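Local coordinates for uncharacterized protein (Xanthomonas campestris pv. campestris, PDB 3HIU), which is of unknown function but folds as a four-helix bundle of the ferritin-like clan and binds a sodium ion in the crystal, at residues Gln2-Leu7 and Leu62-Ile67. Numbering follows the deposited sequence.
Sequences QSRERL and LLNGSI. With EDO (1,2-ethanediol), chain R.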
ATOM      1  N   GLN B   2       4.257 -26.672  12.936  1.00 64.57           N
ATOM      2  CA  GLN B   2       4.730 -25.595  12.065  1.00 62.57           C
ATOM      3  C   GLN B   2       3.556 -24.745  11.584  1.00 53.63           C
ATOM      4  O   GLN B   2       3.707 -23.563  11.280  1.00 50.85           O
ATOM      5  CB  GLN B   2       5.495 -26.161  10.862  1.00 67.70           C
ATOM      6  CG  GLN B   2       6.103 -25.093   9.953  1.00 70.11           C
ATOM      7  CD  GLN B   2       7.043 -24.156  10.698  1.00 71.42           C
ATOM      8  OE1 GLN B   2       6.762 -22.968  10.847  1.00 70.79           O
ATOM      9  NE2 GLN B   2       8.158 -24.694  11.180  1.00 72.58           N
ATOM     10  N   SER B   3       2.388 -25.374  11.512  1.00 50.91           N
ATOM     11  CA  SER B   3       1.153 -24.683  11.185  1.00 46.28           C
ATOM     12  C   SER B   3       0.842 -23.624  12.238  1.00 43.50           C
ATOM     13  O   SER B   3       0.633 -22.463  11.903  1.00 49.79           O
ATOM     14  CB  SER B   3      -0.004 -25.675  11.068  1.00 44.61           C
ATOM     15  OG  SER B   3      -0.195 -26.383  12.277  1.00 50.12           O
ATOM     16  N   ARG B   4       0.814 -24.016  13.507  1.00 36.56           N
ATOM     17  CA  ARG B   4       0.523 -23.053  14.560  1.00 36.82           C
ATOM     18  C   ARG B   4       1.551 -21.950  14.586  1.00 38.02           C
ATOM     19  O   ARG B   4       1.208 -20.780  14.728  1.00 44.91           O
ATOM     20  CB  ARG B   4       0.491 -23.700  15.939  1.00 38.98           C
ATOM     21  CG  ARG B   4       0.573 -22.671  17.059  1.00 33.30           C
ATOM     22  CD  ARG B   4       0.250 -23.265  18.419  1.00 41.97           C
ATOM     23  NE  ARG B   4      -1.126 -23.753  18.511  1.00 45.24           N
ATOM     24  CZ  ARG B   4      -1.689 -24.176  19.638  1.00 40.21           C
ATOM     25  NH1 ARG B   4      -0.996 -24.157  20.765  1.00 37.52           N
ATOM     26  NH2 ARG B   4      -2.943 -24.608  19.638  1.00 41.40           N
ATOM     27  N   GLU B   5       2.815 -22.326  14.463  1.00 34.01           N
ATOM     28  CA  GLU B   5       3.891 -21.356  14.625  1.00 38.31           C
ATOM     29  C   GLU B   5       4.152 -20.490  13.387  1.00 30.96           C
ATOM     30  O   GLU B   5       4.891 -19.514  13.463  1.00 32.06           O
ATOM     31  CB  GLU B   5       5.167 -22.032  15.148  1.00 53.28           C
ATOM     32  CG  GLU B   5       5.484 -21.768  16.639  1.00 68.00           C
ATOM     33  CD  GLU B   5       4.286 -21.926  17.579  1.00 79.00           C
ATOM     34  OE1 GLU B   5       4.411 -22.634  18.600  1.00 78.95           O
ATOM     35  OE2 GLU B   5       3.222 -21.332  17.309  1.00 86.34           O
ATOM     36  N   ARG B   6       3.544 -20.830  12.254  1.00 25.30           N
ATOM     37  CA  ARG B   6       3.530 -19.904  11.125  1.00 27.66           C
ATOM     38  C   ARG B   6       2.386 -18.904  11.295  1.00 24.79           C
ATOM     39  O   ARG B   6       2.537 -17.716  11.031  1.00 27.43           O
ATOM     40  CB  ARG B   6       3.382 -20.643   9.799  1.00 35.38           C
ATOM     41  CG  ARG B   6       2.978 -19.729   8.650  1.00 35.99           C
ATOM     42  CD  ARG B   6       4.037 -18.670   8.417  1.00 37.02           C
ATOM     43  NE  ARG B   6       5.308 -19.293   8.075  1.00 39.41           N
ATOM     44  CZ  ARG B   6       6.488 -18.691   8.160  1.00 41.34           C
ATOM     45  NH1 ARG B   6       7.590 -19.349   7.820  1.00 42.33           N
ATOM     46  NH2 ARG B   6       6.567 -17.438   8.589  1.00 40.84           N
ATOM     47  N   LEU B   7       1.237 -19.406  11.733  1.00 29.36           N
ATOM     48  CA  LEU B   7       0.081 -18.585  12.071  1.00 34.51           C
ATOM     49  C   LEU B   7       0.494 -17.567  13.139  1.00 39.55           C
ATOM     50  O   LEU B   7       0.248 -16.368  13.002  1.00 40.63           O
ATOM     51  CB  LEU B   7      -1.036 -19.486  12.616  1.00 34.60           C
ATOM     52  CG  LEU B   7      -2.514 -19.133  12.441  1.00 32.29           C
ATOM     53  CD1 LEU B   7      -3.332 -19.776  13.542  1.00 30.46           C
ATOM     54  CD2 LEU B   7      -2.729 -17.639  12.434  1.00 26.33           C
ATOM     55  N   LEU B  62      -4.057 -17.216  22.773  1.00 39.69           N
ATOM     56  CA  LEU B  62      -4.639 -18.531  22.525  1.00 43.69           C
ATOM     57  C   LEU B  62      -3.630 -19.601  22.069  1.00 46.29           C
ATOM     58  O   LEU B  62      -3.652 -20.729  22.568  1.00 50.67           O
ATOM     59  CB  LEU B  62      -5.773 -18.433  21.497  1.00 43.66           C
ATOM     60  CG  LEU B  62      -6.162 -19.762  20.830  1.00 45.34           C
ATOM     61  CD1 LEU B  62      -6.815 -20.706  21.852  1.00 51.51           C
ATOM     62  CD2 LEU B  62      -7.058 -19.566  19.604  1.00 38.69           C
ATOM     63  N   LEU B  63      -2.764 -19.258  21.116  1.00 39.39           N
ATOM     64  CA  LEU B  63      -1.880 -20.247  20.491  1.00 40.62           C
ATOM     65  C   LEU B  63      -0.501 -20.290  21.154  1.00 46.34           C
ATOM     66  O   LEU B  63       0.429 -20.913  20.634  1.00 48.53           O
ATOM     67  CB  LEU B  63      -1.731 -19.957  18.991  1.00 39.47           C
ATOM     68  CG  LEU B  63      -2.993 -20.035  18.126  1.00 37.73           C
ATOM     69  CD1 LEU B  63      -2.891 -19.110  16.926  1.00 34.75           C
ATOM     70  CD2 LEU B  63      -3.250 -21.460  17.687  1.00 39.79           C
ATOM     71  N   ASN B  64      -0.370 -19.610  22.290  1.00 46.03           N
ATOM     72  CA  ASN B  64       0.877 -19.616  23.058  1.00 48.92           C
ATOM     73  C   ASN B  64       1.989 -18.746  22.453  1.00 56.08           C
ATOM     74  O   ASN B  64       3.076 -18.631  23.022  1.00 62.47           O
ATOM     75  CB  ASN B  64       1.383 -21.050  23.284  1.00 42.98           C
ATOM     76  CG  ASN B  64       0.383 -21.924  24.035  1.00 47.14           C
ATOM     77  OD1 ASN B  64      -0.318 -21.465  24.943  1.00 45.90           O
ATOM     78  ND2 ASN B  64       0.325 -23.198  23.663  1.00 55.23           N
ATOM     79  N   GLY B  65       1.721 -18.135  21.304  1.00 51.72           N
ATOM     80  CA  GLY B  65       2.666 -17.209  20.713  1.00 50.07           C
ATOM     81  C   GLY B  65       2.718 -15.923  21.515  1.00 53.10           C
ATOM     82  O   GLY B  65       1.694 -15.415  21.973  1.00 51.78           O
ATOM     83  N   SER B  66       3.919 -15.390  21.690  1.00 56.02           N
ATOM     84  CA  SER B  66       4.091 -14.191  22.501  1.00 59.74           C
ATOM     85  C   SER B  66       3.647 -12.918  21.777  1.00 59.38           C
ATOM     86  O   SER B  66       3.375 -12.926  20.572  1.00 59.91           O
ATOM     87  CB  SER B  66       5.535 -14.068  23.013  1.00 61.22           C
ATOM     88  OG  SER B  66       6.486 -14.188  21.968  1.00 61.19           O
ATOM     89  N   ILE B  67       3.580 -11.830  22.534  1.00 56.04           N
ATOM     90  CA  ILE B  67       3.050 -10.573  22.038  1.00 52.12           C
ATOM     91  C   ILE B  67       4.170  -9.558  21.846  1.00 60.94           C
ATOM     92  O   ILE B  67       4.735  -9.063  22.817  1.00 67.15           O
ATOM     93  CB  ILE B  67       1.999 -10.008  22.999  1.00 45.68           C
ATOM     94  CG1 ILE B  67       0.731 -10.865  22.966  1.00 44.96           C
ATOM     95  CG2 ILE B  67       1.662  -8.573  22.629  1.00 43.38           C
ATOM     96  CD1 ILE B  67       0.928 -12.319  23.342  1.00 44.89           C
TER
HETATM   97  C1  EDO R 176       7.966 -20.514  10.957  1.00 56.91           C
HETATM   98  O1  EDO R 176       7.698 -19.469  11.896  1.00 50.92           O
HETATM   99  C2  EDO R 176       9.422 -20.436  10.498  1.00 65.52           C
HETATM  100  O2  EDO R 176       9.648 -21.388   9.448  1.00 69.88           O
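Leu-63 meets two side chains from the first two turns of helix 2-28, one with each methyl group. CD1 packs against CD1 of Leu-7 at 3.5 Å, slightly tighter than usual for two methyls, the leucines crossing at about a right angle. CD2 lies 3.2 Å from NE of Arg-4, a close packing contact; no hydrogen bond joins the two segments. With CG turned away from the backbone N (chi1 164°) and a bend at chi3, Arg-4 carries its guanidinium across Leu-63, whose CA lies over one face, 3.9 Å above the plane and toward the rim. Asn-64 reaches the edge of this group: its ND2 stands 3.3 Å from Arg-4 NH1, two donors that cannot bond each other, with amide and guanidinium planes 71° apart. Farther out, Glu-5 brings OE2 to 4.4 Å from Leu-63 O, a loose approach.

Leu-63 is the first residue beyond helix 36-62 to leave helical geometry, and its side chain also touches Val-8 and Leu-11 of helix 2-28, while Ser-66 O accepts a hydrogen bond from Gln-12 farther along that helix. The contact thus joins the start of helix 2-28 to the loop following helix 36-62 at one end of the bundle, beside Glu-123 and, through Leu-7, Val-126 of helix 124-159.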